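Local coordinates for protein alanine glyoxylate transaminase (Thermococcus litoralis, PDB 2ZC0) that probably transfers the amino group of alanine to glyoxylate, as a pyridoxal-phosphate-dependent aminotransferase that works as a homodimer, at residues Ser38-Asp43 and Gly359-Pro364; Asp208-Glu213 and Arg238-Gly243; Phe253-Ile258 and Ala281-Ile286; Phe336-Leu341 and Lys375-Leu380. All coordinates share one frame; numbering follows the deposited sequence.

Interaction 1 (Ser38-Asp43 and Gly359-Pro364); sequences SLAAGD and GVVVVP
Leu39 and Val361 make the one backbone hydrogen bond between these segments: Leu39 N lies 2.6 Å from Val361 O, in the plane of that carbonyl. It closes a short parallel bridge between Ser38 and Val361. A second polar link stays inside the first segment. Ser38 holds OG anti to its own backbone N (chi1 -176°), beside the carbonyl carbon, and from there the hydroxyl takes a weak bond, 3.3 Å, from Ala40 N.

The rest is hydrocarbon. Ala40 is the small residue of the contact: its CB sits 3.6 Å from Val361 CG1 and 3.7 Å from Val363 CG2, between two valines two residues apart in the segment. Val361 offers CG1 because that methyl stands beside its carbonyl carbon, on the side where Ala40 arrives. Leu39 meets the neighbouring valines, Val362 and Val360. Its CB approaches Val362 CG1 at 4.1 Å, while its tip, CD2, runs obliquely across Val360 CG1 at 4.0 Å.

Neighbours complete the packing. Helix 347-357 packs on Val360 and Val362 through Leu354, and the carbonyl of Ser38 accepts from the side chain of Arg384. Farther along the loop, Asp43 OD1 accepts from the backbone of Tyr71 in the second subunit. Pairing of an N-terminal strand with one from the C-terminal part of the chain is characteristic of the small domain of aminotransferases of this family.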
# COMPACT_ATOMS: atom_id res chain seq x y z
N SER A 38 -18.60 -28.23 -24.77
CA SER A 38 -18.38 -27.27 -23.70
C SER A 38 -19.60 -26.58 -23.09
O SER A 38 -20.45 -26.02 -23.80
CB SER A 38 -17.40 -26.18 -24.15
OG SER A 38 -17.11 -25.30 -23.08
N LEU A 39 -19.65 -26.63 -21.77
CA LEU A 39 -20.71 -26.03 -20.97
C LEU A 39 -19.99 -25.17 -19.92
O LEU A 39 -20.46 -25.00 -18.81
CB LEU A 39 -21.52 -27.12 -20.26
CG LEU A 39 -22.75 -27.77 -20.94
CD1 LEU A 39 -22.49 -28.06 -22.39
CD2 LEU A 39 -23.10 -29.04 -20.18
N ALA A 40 -18.83 -24.64 -20.30
CA ALA A 40 -18.03 -23.86 -19.37
C ALA A 40 -17.98 -22.35 -19.60
O ALA A 40 -18.76 -21.60 -19.01
CB ALA A 40 -16.61 -24.42 -19.34
N ALA A 41 -17.06 -21.92 -20.45
CA ALA A 41 -16.87 -20.51 -20.77
C ALA A 41 -18.17 -19.73 -20.92
O ALA A 41 -19.18 -20.27 -21.36
CB ALA A 41 -16.05 -20.37 -22.03
N GLY A 42 -18.12 -18.46 -20.55
CA GLY A 42 -19.30 -17.62 -20.65
C GLY A 42 -19.42 -16.84 -21.94
O GLY A 42 -19.70 -15.64 -21.92
N ASP A 43 -19.24 -17.52 -23.07
CA ASP A 43 -19.33 -16.86 -24.36
C ASP A 43 -20.73 -16.89 -24.95
O ASP A 43 -21.54 -17.75 -24.62
CB ASP A 43 -18.37 -17.53 -25.34
CG ASP A 43 -16.92 -17.24 -25.02
OD1 ASP A 43 -16.51 -16.07 -25.21
OD2 ASP A 43 -16.21 -18.15 -24.57
N GLY A 359 -15.88 -36.17 -22.08
CA GLY A 359 -15.49 -35.12 -22.99
C GLY A 359 -16.40 -33.89 -22.96
O GLY A 359 -16.56 -33.21 -23.97
N VAL A 360 -17.00 -33.62 -21.80
CA VAL A 360 -17.87 -32.46 -21.64
C VAL A 360 -17.21 -31.54 -20.62
O VAL A 360 -16.78 -31.99 -19.55
CB VAL A 360 -19.28 -32.86 -21.11
CG1 VAL A 360 -20.15 -31.61 -20.96
CG2 VAL A 360 -19.94 -33.84 -22.07
N VAL A 361 -17.13 -30.25 -20.94
CA VAL A 361 -16.50 -29.28 -20.05
C VAL A 361 -17.47 -28.42 -19.25
O VAL A 361 -18.38 -27.82 -19.81
CB VAL A 361 -15.57 -28.32 -20.84
CG1 VAL A 361 -14.80 -27.47 -19.87
CG2 VAL A 361 -14.64 -29.09 -21.75
N VAL A 362 -17.24 -28.35 -17.94
CA VAL A 362 -18.06 -27.54 -17.04
C VAL A 362 -17.09 -26.80 -16.10
O VAL A 362 -15.89 -27.07 -16.13
CB VAL A 362 -19.01 -28.42 -16.18
CG1 VAL A 362 -19.98 -29.19 -17.08
CG2 VAL A 362 -18.20 -29.37 -15.34
N VAL A 363 -17.61 -25.88 -15.28
CA VAL A 363 -16.77 -25.13 -14.34
C VAL A 363 -17.03 -25.53 -12.87
O VAL A 363 -18.16 -25.47 -12.40
CB VAL A 363 -16.98 -23.59 -14.48
CG1 VAL A 363 -16.08 -22.86 -13.51
CG2 VAL A 363 -16.70 -23.14 -15.90
N PRO A 364 -15.96 -25.90 -12.13
CA PRO A 364 -15.90 -26.32 -10.73
C PRO A 364 -16.83 -25.70 -9.67
O PRO A 364 -17.11 -26.33 -8.64
CB PRO A 364 -14.43 -26.14 -10.38
CG PRO A 364 -13.76 -26.55 -11.66
CD PRO A 364 -14.61 -25.86 -12.72

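Interaction 2 (Asp208-Glu213 and Arg238-Gly243); sequences DLLIIE and RVIVAG
Arg238 grips Asp208 end-on, NH1 and NH2 both to the one oxygen OD1. Asp208 OD1 receives Arg238 NH2 at 2.8 Å, on its anti lone pair, and Arg238 NH1 at 2.9 Å, from above the carboxylate plane; the two flat groups stand 74° apart, yet OD1 lies in the plane of the guanidinium. The arginine runs extended from CG to NE, which brings its end to Asp208. Asp208 itself is the positive-phi residue of the Schellman motif closing helix 194-207. Its carboxylate is also bound by Tyr6 of the second subunit through OD1 and by Lys5 of the third through OD2, so this salt bridge belongs to a polar cluster where subunits join.

At Leu209 the carbonyl O takes a further bond from Arg238 NH2, 3.2 Å, from well above the carbonyl plane. With an alanine here instead of Arg238, Asp208 OD1 would probably lose both guanidinium donors and be left to Tyr6, and Glu236 would lack its salt-bridge mate.

Leu210 turns its CD2 to Ile240 CD1, 4.2 Å away. With Ile211 the regular parallel pairing sets in: its N bonds Arg238 O at 2.8 Å, and its O receives Ile240 N at 2.7 Å. Ile212 points to the face it shares with Ile240. Glu213 carries the pattern on, N to Ile240 O at 2.8 Å and O from Ala242 N at 3.0 Å, while its extended side chain carries the carboxylate to the backbone N atoms of Leu230 and Lys231.

The strands, 19° apart in direction, lie inside the large mixed sheet: 175-180 flanks the first, 256-259 the second. Helix 106-118 packs on Ile212, Ile240 and Ala242, and helix 194-207 on Ile211 and Val239.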
# COMPACT_ATOMS: atom_id res chain seq x y z
N ASP A 208 -24.55 4.46 4.53
CA ASP A 208 -23.72 5.32 3.69
C ASP A 208 -22.63 4.49 3.01
O ASP A 208 -21.45 4.58 3.35
CB ASP A 208 -23.11 6.44 4.53
CG ASP A 208 -22.38 7.48 3.69
OD1 ASP A 208 -22.68 7.60 2.47
OD2 ASP A 208 -21.52 8.18 4.26
N LEU A 209 -23.06 3.68 2.05
CA LEU A 209 -22.18 2.81 1.29
C LEU A 209 -22.43 3.04 -0.19
O LEU A 209 -23.45 3.60 -0.59
CB LEU A 209 -22.45 1.34 1.66
CG LEU A 209 -22.17 0.91 3.11
CD1 LEU A 209 -22.75 -0.47 3.40
CD2 LEU A 209 -20.68 0.90 3.33
N LEU A 210 -21.47 2.64 -1.02
CA LEU A 210 -21.60 2.78 -2.46
C LEU A 210 -21.90 1.38 -2.96
O LEU A 210 -21.53 0.40 -2.33
CB LEU A 210 -20.29 3.29 -3.06
CG LEU A 210 -20.24 4.73 -3.61
CD1 LEU A 210 -21.01 5.70 -2.72
CD2 LEU A 210 -18.80 5.14 -3.73
N ILE A 211 -22.60 1.30 -4.09
CA ILE A 211 -22.98 0.02 -4.69
C ILE A 211 -22.53 -0.00 -6.13
O ILE A 211 -22.87 0.90 -6.89
CB ILE A 211 -24.54 -0.17 -4.71
CG1 ILE A 211 -25.07 -0.32 -3.29
CG2 ILE A 211 -24.92 -1.35 -5.59
CD1 ILE A 211 -26.61 -0.21 -3.21
N ILE A 212 -21.76 -1.02 -6.50
CA ILE A 212 -21.31 -1.18 -7.88
C ILE A 212 -22.22 -2.26 -8.47
O ILE A 212 -22.12 -3.42 -8.09
CB ILE A 212 -19.87 -1.70 -7.97
CG1 ILE A 212 -18.89 -0.68 -7.37
CG2 ILE A 212 -19.54 -2.02 -9.41
CD1 ILE A 212 -17.44 -1.11 -7.49
N GLU A 213 -23.10 -1.86 -9.38
CA GLU A 213 -24.06 -2.75 -10.02
C GLU A 213 -23.56 -3.30 -11.35
O GLU A 213 -23.34 -2.55 -12.30
CB GLU A 213 -25.40 -2.00 -10.23
CG GLU A 213 -26.49 -2.76 -11.01
CD GLU A 213 -27.87 -2.07 -10.98
OE1 GLU A 213 -28.89 -2.78 -11.06
OE2 GLU A 213 -27.93 -0.82 -10.90
N ARG A 238 -25.90 6.65 -5.12
CA ARG A 238 -24.99 5.75 -4.43
C ARG A 238 -24.61 4.55 -5.27
O ARG A 238 -23.89 3.67 -4.79
CB ARG A 238 -25.61 5.23 -3.13
CG ARG A 238 -25.81 6.26 -2.07
CD ARG A 238 -26.51 5.66 -0.86
NE ARG A 238 -26.49 6.62 0.23
CZ ARG A 238 -25.38 7.03 0.83
NH1 ARG A 238 -25.44 7.91 1.82
NH2 ARG A 238 -24.21 6.52 0.45
N VAL A 239 -25.12 4.45 -6.49
CA VAL A 239 -24.72 3.30 -7.27
C VAL A 239 -23.94 3.69 -8.52
O VAL A 239 -24.17 4.73 -9.16
CB VAL A 239 -25.92 2.30 -7.59
CG1 VAL A 239 -27.19 2.74 -6.89
CG2 VAL A 239 -26.10 2.12 -9.07
N ILE A 240 -22.98 2.83 -8.83
CA ILE A 240 -22.11 3.01 -9.97
C ILE A 240 -22.32 1.76 -10.78
O ILE A 240 -22.35 0.68 -10.21
CB ILE A 240 -20.64 3.07 -9.49
CG1 ILE A 240 -20.48 4.27 -8.57
CG2 ILE A 240 -19.70 3.01 -10.68
CD1 ILE A 240 -19.12 4.37 -7.89
N VAL A 241 -22.50 1.86 -12.09
CA VAL A 241 -22.67 0.62 -12.81
C VAL A 241 -21.46 0.29 -13.67
O VAL A 241 -20.71 1.18 -14.10
CB VAL A 241 -23.96 0.59 -13.70
CG1 VAL A 241 -24.86 1.77 -13.38
CG2 VAL A 241 -23.61 0.52 -15.17
N ALA A 242 -21.27 -1.01 -13.87
CA ALA A 242 -20.21 -1.56 -14.69
C ALA A 242 -20.95 -2.46 -15.66
O ALA A 242 -21.40 -3.55 -15.30
CB ALA A 242 -19.25 -2.39 -13.84
N GLY A 243 -21.13 -1.98 -16.88
CA GLY A 243 -21.86 -2.74 -17.87
C GLY A 243 -21.04 -3.13 -19.07
O GLY A 243 -19.84 -2.86 -19.13

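Interaction 3 (Phe253-Ile258 and Ala281-Ile286); sequences FRIGWI and AISQYI. With PMP (4'-deoxy-4'-aminopyridoxal-5'-phosphate), chain F.
Phe253 packs against the first turns of helix 281-292, and its side chain can be followed outward from the backbone. Phe253 CB comes first, 3.8 Å from Ser283 OG. One bond farther the ring begins, and CD1 keeps the same hydroxyl at its edge, near the ring plane. At the next ring position Phe253 CE1 lies 3.7 Å from Ile286 CD1, about one helical turn beyond Ser283, the two side chains crossing at about a right angle. Helix 51-64 adds Leu54 to the surroundings of the ring, and Val69 of the second subunit packs there too.

Ser283 gives more than bulk. Its OG, which stands beside its own backbone N (chi1 -56°), donates to Phe253 O at 2.9 Å, in the carbonyl plane and on a lone pair, and thereby ties the helix to the backbone just ahead of Arg254.

That position matters because the turn belongs to the phosphate-binding site of this fold type I aminotransferase. The side chain of Arg254 bends at chi2 and chi3, leads away from the helix and presents its guanidinium edge to the cofactor, with the phosphorus in its plane; Arg254 NH2 bonds PMP O3P at 3.0 Å. Arg254 NH1 is bonded to the carbonyl of Thr251, and its NH2 has a second acceptor in the carbonyl of Asp276 in the second subunit.

Ile255, the next residue, turns toward the helix again. Its CG1 presses on Ser283 CB at 3.4 Å, a close fit for two carbons, and its CD1 meets Gln284 CG at 3.6 Å.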
# COMPACT_ATOMS: atom_id res chain seq x y z
N PHE A 253 -15.12 -8.24 -28.38
CA PHE A 253 -14.94 -6.87 -28.85
C PHE A 253 -14.37 -5.97 -27.74
O PHE A 253 -13.77 -4.93 -28.00
CB PHE A 253 -16.27 -6.28 -29.38
CG PHE A 253 -16.69 -6.84 -30.72
CD1 PHE A 253 -16.01 -6.48 -31.89
CD2 PHE A 253 -17.74 -7.75 -30.82
CE1 PHE A 253 -16.36 -7.03 -33.13
CE2 PHE A 253 -18.10 -8.31 -32.06
CZ PHE A 253 -17.41 -7.95 -33.22
N ARG A 254 -14.56 -6.39 -26.49
CA ARG A 254 -14.03 -5.63 -25.36
C ARG A 254 -14.66 -4.24 -25.30
O ARG A 254 -13.94 -3.24 -25.28
CB ARG A 254 -12.49 -5.49 -25.47
CG ARG A 254 -11.68 -6.79 -25.68
CD ARG A 254 -11.63 -7.64 -24.41
NE ARG A 254 -12.95 -8.14 -24.11
CZ ARG A 254 -13.49 -8.20 -22.89
NH1 ARG A 254 -14.72 -8.68 -22.77
NH2 ARG A 254 -12.82 -7.81 -21.82
N ILE A 255 -15.99 -4.17 -25.30
CA ILE A 255 -16.70 -2.89 -25.23
C ILE A 255 -17.61 -2.88 -24.00
O ILE A 255 -18.66 -3.54 -23.98
CB ILE A 255 -17.57 -2.61 -26.49
CG1 ILE A 255 -16.68 -2.26 -27.69
CG2 ILE A 255 -18.51 -1.42 -26.23
CD1 ILE A 255 -15.85 -0.98 -27.50
N GLY A 256 -17.17 -2.15 -22.98
CA GLY A 256 -17.92 -2.06 -21.75
C GLY A 256 -17.96 -0.62 -21.29
O GLY A 256 -17.45 0.28 -21.98
N TRP A 257 -18.54 -0.37 -20.12
CA TRP A 257 -18.63 0.99 -19.65
C TRP A 257 -18.81 1.14 -18.15
O TRP A 257 -19.16 0.20 -17.44
CB TRP A 257 -19.78 1.72 -20.37
CG TRP A 257 -21.13 1.05 -20.20
CD1 TRP A 257 -21.95 1.12 -19.11
CD2 TRP A 257 -21.77 0.15 -21.12
NE1 TRP A 257 -23.05 0.32 -19.28
CE2 TRP A 257 -22.96 -0.30 -20.50
CE3 TRP A 257 -21.44 -0.34 -22.38
CZ2 TRP A 257 -23.83 -1.21 -21.12
CZ3 TRP A 257 -22.30 -1.25 -23.00
CH2 TRP A 257 -23.49 -1.67 -22.37
N ILE A 258 -18.52 2.35 -17.68
CA ILE A 258 -18.68 2.71 -16.30
C ILE A 258 -19.69 3.85 -16.33
O ILE A 258 -19.73 4.64 -17.28
CB ILE A 258 -17.38 3.28 -15.70
CG1 ILE A 258 -16.38 2.16 -15.43
CG2 ILE A 258 -17.68 4.02 -14.41
CD1 ILE A 258 -15.09 2.65 -14.83
N ALA A 281 -10.92 1.19 -31.22
CA ALA A 281 -11.68 2.06 -32.12
C ALA A 281 -12.65 1.27 -32.99
O ALA A 281 -13.82 1.65 -33.12
CB ALA A 281 -10.73 2.86 -33.00
N ILE A 282 -12.17 0.18 -33.58
CA ILE A 282 -13.03 -0.63 -34.42
C ILE A 282 -14.24 -1.15 -33.65
O ILE A 282 -15.35 -1.13 -34.16
CB ILE A 282 -12.31 -1.85 -35.01
CG1 ILE A 282 -11.66 -2.64 -33.88
CG2 ILE A 282 -11.29 -1.40 -36.05
CD1 ILE A 282 -11.00 -3.89 -34.36
N SER A 283 -14.02 -1.62 -32.43
CA SER A 283 -15.13 -2.15 -31.64
C SER A 283 -16.11 -1.05 -31.29
O SER A 283 -17.32 -1.29 -31.24
CB SER A 283 -14.61 -2.80 -30.36
OG SER A 283 -13.67 -3.81 -30.65
N GLN A 284 -15.60 0.15 -31.06
CA GLN A 284 -16.48 1.26 -30.71
C GLN A 284 -17.34 1.66 -31.90
O GLN A 284 -18.55 1.83 -31.78
CB GLN A 284 -15.65 2.46 -30.22
CG GLN A 284 -14.90 2.25 -28.90
CD GLN A 284 -14.29 3.54 -28.39
OE1 GLN A 284 -13.06 3.64 -28.21
NE2 GLN A 284 -15.14 4.54 -28.16
N TYR A 285 -16.72 1.80 -33.07
CA TYR A 285 -17.45 2.17 -34.27
C TYR A 285 -18.42 1.08 -34.70
O TYR A 285 -19.55 1.37 -35.09
CB TYR A 285 -16.46 2.53 -35.38
CG TYR A 285 -16.01 3.97 -35.31
CD1 TYR A 285 -16.92 5.01 -35.52
CD2 TYR A 285 -14.70 4.31 -34.98
CE1 TYR A 285 -16.54 6.34 -35.41
CE2 TYR A 285 -14.30 5.65 -34.86
CZ TYR A 285 -15.24 6.66 -35.08
OH TYR A 285 -14.90 7.98 -34.94
N ILE A 286 -18.00 -0.18 -34.60
CA ILE A 286 -18.87 -1.30 -34.94
C ILE A 286 -20.12 -1.22 -34.06
O ILE A 286 -21.24 -1.40 -34.54
CB ILE A 286 -18.18 -2.66 -34.70
CG1 ILE A 286 -17.12 -2.93 -35.76
CG2 ILE A 286 -19.22 -3.78 -34.72
CD1 ILE A 286 -16.48 -4.31 -35.63
N1 PMP F . -19.48 -9.20 -15.14
C2 PMP F . -19.95 -10.47 -15.08
C2A PMP F . -20.90 -10.79 -13.92
C3 PMP F . -19.59 -11.44 -16.04
O3 PMP F . -20.09 -12.73 -15.95
C4 PMP F . -18.68 -11.06 -17.10
C4A PMP F . -18.29 -12.12 -18.15
N4A PMP F . -16.86 -12.42 -18.17
C5 PMP F . -18.17 -9.61 -17.12
C6 PMP F . -18.60 -8.72 -16.11
C5A PMP F . -17.20 -9.08 -18.20
O4P PMP F . -17.72 -9.09 -19.18
P PMP F . -16.75 -8.46 -20.38
O1P PMP F . -17.28 -6.82 -21.18
O2P PMP F . -16.79 -9.76 -21.78
O3P PMP F . -15.03 -8.23 -19.87

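Interaction 4 (Phe336-Leu341 and Lys375-Leu380); sequences FVMFFL and KNAIRL
Val337 and Leu380 open the tight part of this antiparallel pair with two bonds, Val337 N to Leu380 O at 2.6 Å and Leu380 N to Val337 O at 2.7 Å. Phe339 and Ile378 repeat the hydrogen-bonded pairing. That face is apolar: Leu380 CD1 touches Phe339 CB at 3.8 Å. Beyond the strand, Leu341 CD1 presses on Ile378 CD1 at 3.5 Å, closer than methyls usually lie.

The other face is buried here too. Arg379 lays CD over the face of the Phe336 ring, a CH-pi contact of 4.0 Å to the centroid, while its guanidinium donates to Ala40 O and Asn186 OD1. A leucine in place of Arg379 would probably leave both oxygens without these donors and the Phe336 face without its CH-pi partner.

The looser end is at Phe340 and Asn376, both partly exposed. Asn376 holds CG between its backbone N and carbonyl carbon (chi1 61°), and from there ND2 bonds Leu341 O at 2.7 Å and lies at the edge of the Phe340 ring.

Helix 295-322 covers Val337, Phe339 and Leu380 through Met315 and Leu319; the backbone of Arg379 bonds to that of Val363, next to strand 360-361.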
# COMPACT_ATOMS: atom_id res chain seq x y z
N PHE A 336 -26.07 -18.87 -17.39
CA PHE A 336 -25.54 -19.94 -16.58
C PHE A 336 -26.64 -20.60 -15.77
O PHE A 336 -27.72 -20.03 -15.59
CB PHE A 336 -24.47 -19.42 -15.62
CG PHE A 336 -23.27 -18.81 -16.30
CD1 PHE A 336 -23.06 -17.43 -16.26
CD2 PHE A 336 -22.35 -19.62 -16.96
CE1 PHE A 336 -21.95 -16.87 -16.87
CE2 PHE A 336 -21.23 -19.06 -17.57
CZ PHE A 336 -21.03 -17.68 -17.53
N VAL A 337 -26.34 -21.80 -15.31
CA VAL A 337 -27.22 -22.58 -14.47
C VAL A 337 -26.27 -23.21 -13.47
O VAL A 337 -25.24 -23.75 -13.86
CB VAL A 337 -27.94 -23.71 -15.25
CG1 VAL A 337 -28.66 -24.65 -14.27
CG2 VAL A 337 -28.92 -23.12 -16.25
N MET A 338 -26.58 -23.11 -12.18
CA MET A 338 -25.72 -23.72 -11.19
C MET A 338 -26.34 -25.05 -10.80
O MET A 338 -27.46 -25.09 -10.27
CB MET A 338 -25.57 -22.86 -9.93
CG MET A 338 -24.53 -23.42 -8.95
SD MET A 338 -22.80 -23.17 -9.56
CE MET A 338 -22.33 -21.78 -8.57
N PHE A 339 -25.61 -26.11 -11.08
CA PHE A 339 -26.01 -27.48 -10.77
C PHE A 339 -25.32 -27.88 -9.48
O PHE A 339 -24.18 -27.50 -9.23
CB PHE A 339 -25.55 -28.41 -11.89
CG PHE A 339 -25.92 -29.85 -11.67
CD1 PHE A 339 -27.21 -30.30 -11.96
CD2 PHE A 339 -24.98 -30.75 -11.18
CE1 PHE A 339 -27.55 -31.63 -11.78
CE2 PHE A 339 -25.32 -32.09 -10.99
CZ PHE A 339 -26.61 -32.53 -11.29
N PHE A 340 -26.01 -28.65 -8.65
CA PHE A 340 -25.44 -29.07 -7.38
C PHE A 340 -25.35 -30.59 -7.28
O PHE A 340 -26.32 -31.29 -7.57
CB PHE A 340 -26.28 -28.53 -6.23
CG PHE A 340 -26.19 -27.04 -6.06
CD1 PHE A 340 -25.21 -26.48 -5.25
CD2 PHE A 340 -27.09 -26.20 -6.72
CE1 PHE A 340 -25.13 -25.10 -5.09
CE2 PHE A 340 -27.01 -24.82 -6.56
CZ PHE A 340 -26.03 -24.27 -5.75
N LEU A 341 -24.18 -31.07 -6.88
CA LEU A 341 -23.95 -32.49 -6.67
C LEU A 341 -24.47 -32.72 -5.25
O LEU A 341 -24.87 -31.77 -4.58
CB LEU A 341 -22.45 -32.80 -6.74
CG LEU A 341 -21.80 -33.20 -8.07
CD1 LEU A 341 -22.36 -32.40 -9.23
CD2 LEU A 341 -20.30 -33.02 -7.96
N LYS A 375 -18.50 -26.50 -2.32
CA LYS A 375 -17.69 -27.65 -2.72
C LYS A 375 -18.33 -28.56 -3.77
O LYS A 375 -17.64 -29.15 -4.60
CB LYS A 375 -17.36 -28.51 -1.50
CG LYS A 375 -16.40 -29.66 -1.82
CD LYS A 375 -16.22 -30.58 -0.62
CE LYS A 375 -15.19 -31.67 -0.89
NZ LYS A 375 -13.82 -31.11 -1.16
N ASN A 376 -19.66 -28.67 -3.72
CA ASN A 376 -20.39 -29.53 -4.63
C ASN A 376 -21.02 -28.79 -5.80
O ASN A 376 -21.79 -29.37 -6.57
CB ASN A 376 -21.49 -30.28 -3.86
CG ASN A 376 -22.50 -29.33 -3.21
OD1 ASN A 376 -22.13 -28.39 -2.50
ND2 ASN A 376 -23.79 -29.59 -3.45
N ALA A 377 -20.70 -27.51 -5.95
CA ALA A 377 -21.27 -26.72 -7.03
C ALA A 377 -20.60 -26.95 -8.38
O ALA A 377 -19.42 -27.25 -8.45
CB ALA A 377 -21.22 -25.25 -6.67
N ILE A 378 -21.38 -26.80 -9.44
CA ILE A 378 -20.87 -26.94 -10.80
C ILE A 378 -21.63 -25.93 -11.65
O ILE A 378 -22.86 -25.97 -11.73
CB ILE A 378 -21.09 -28.36 -11.38
CG1 ILE A 378 -19.96 -29.30 -10.94
CG2 ILE A 378 -21.13 -28.30 -12.90
CD1 ILE A 378 -20.06 -29.78 -9.51
N ARG A 379 -20.91 -25.01 -12.29
CA ARG A 379 -21.58 -24.03 -13.12
C ARG A 379 -21.73 -24.55 -14.54
O ARG A 379 -20.78 -25.11 -15.11
CB ARG A 379 -20.81 -22.72 -13.12
CG ARG A 379 -21.59 -21.54 -13.62
CD ARG A 379 -20.65 -20.38 -13.84
NE ARG A 379 -19.88 -20.61 -15.05
CZ ARG A 379 -18.95 -19.78 -15.52
NH1 ARG A 379 -18.66 -18.67 -14.87
NH2 ARG A 379 -18.35 -20.07 -16.67
N LEU A 380 -22.91 -24.38 -15.11
CA LEU A 380 -23.20 -24.83 -16.45
C LEU A 380 -23.66 -23.67 -17.30
O LEU A 380 -24.51 -22.88 -16.88
CB LEU A 380 -24.32 -25.88 -16.44
CG LEU A 380 -24.16 -27.11 -15.54
CD1 LEU A 380 -25.42 -27.99 -15.66
CD2 LEU A 380 -22.91 -27.89 -15.98

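All four contacts are largely buried. Interactions 1 and 4 form one unit: Arg379 joins them through backbone and side chain, and Val362 packs on Leu380, so a mainly aliphatic parallel contact is joined to an antiparallel pair with aromatic and polar ends. Interactions 2 and 3 meet in the mixed sheet, where Gly243 O and Trp257 N link neighbouring strands. Interaction 2 is mostly regular backbone pairing, with a salt bridge at one end, at a subunit junction; interaction 3 sets a serine and apolar groups against a phosphate-binding turn. Interactions 1 and 2 lie on opposite sides of the chain's centre, about 30 Å apart between centres.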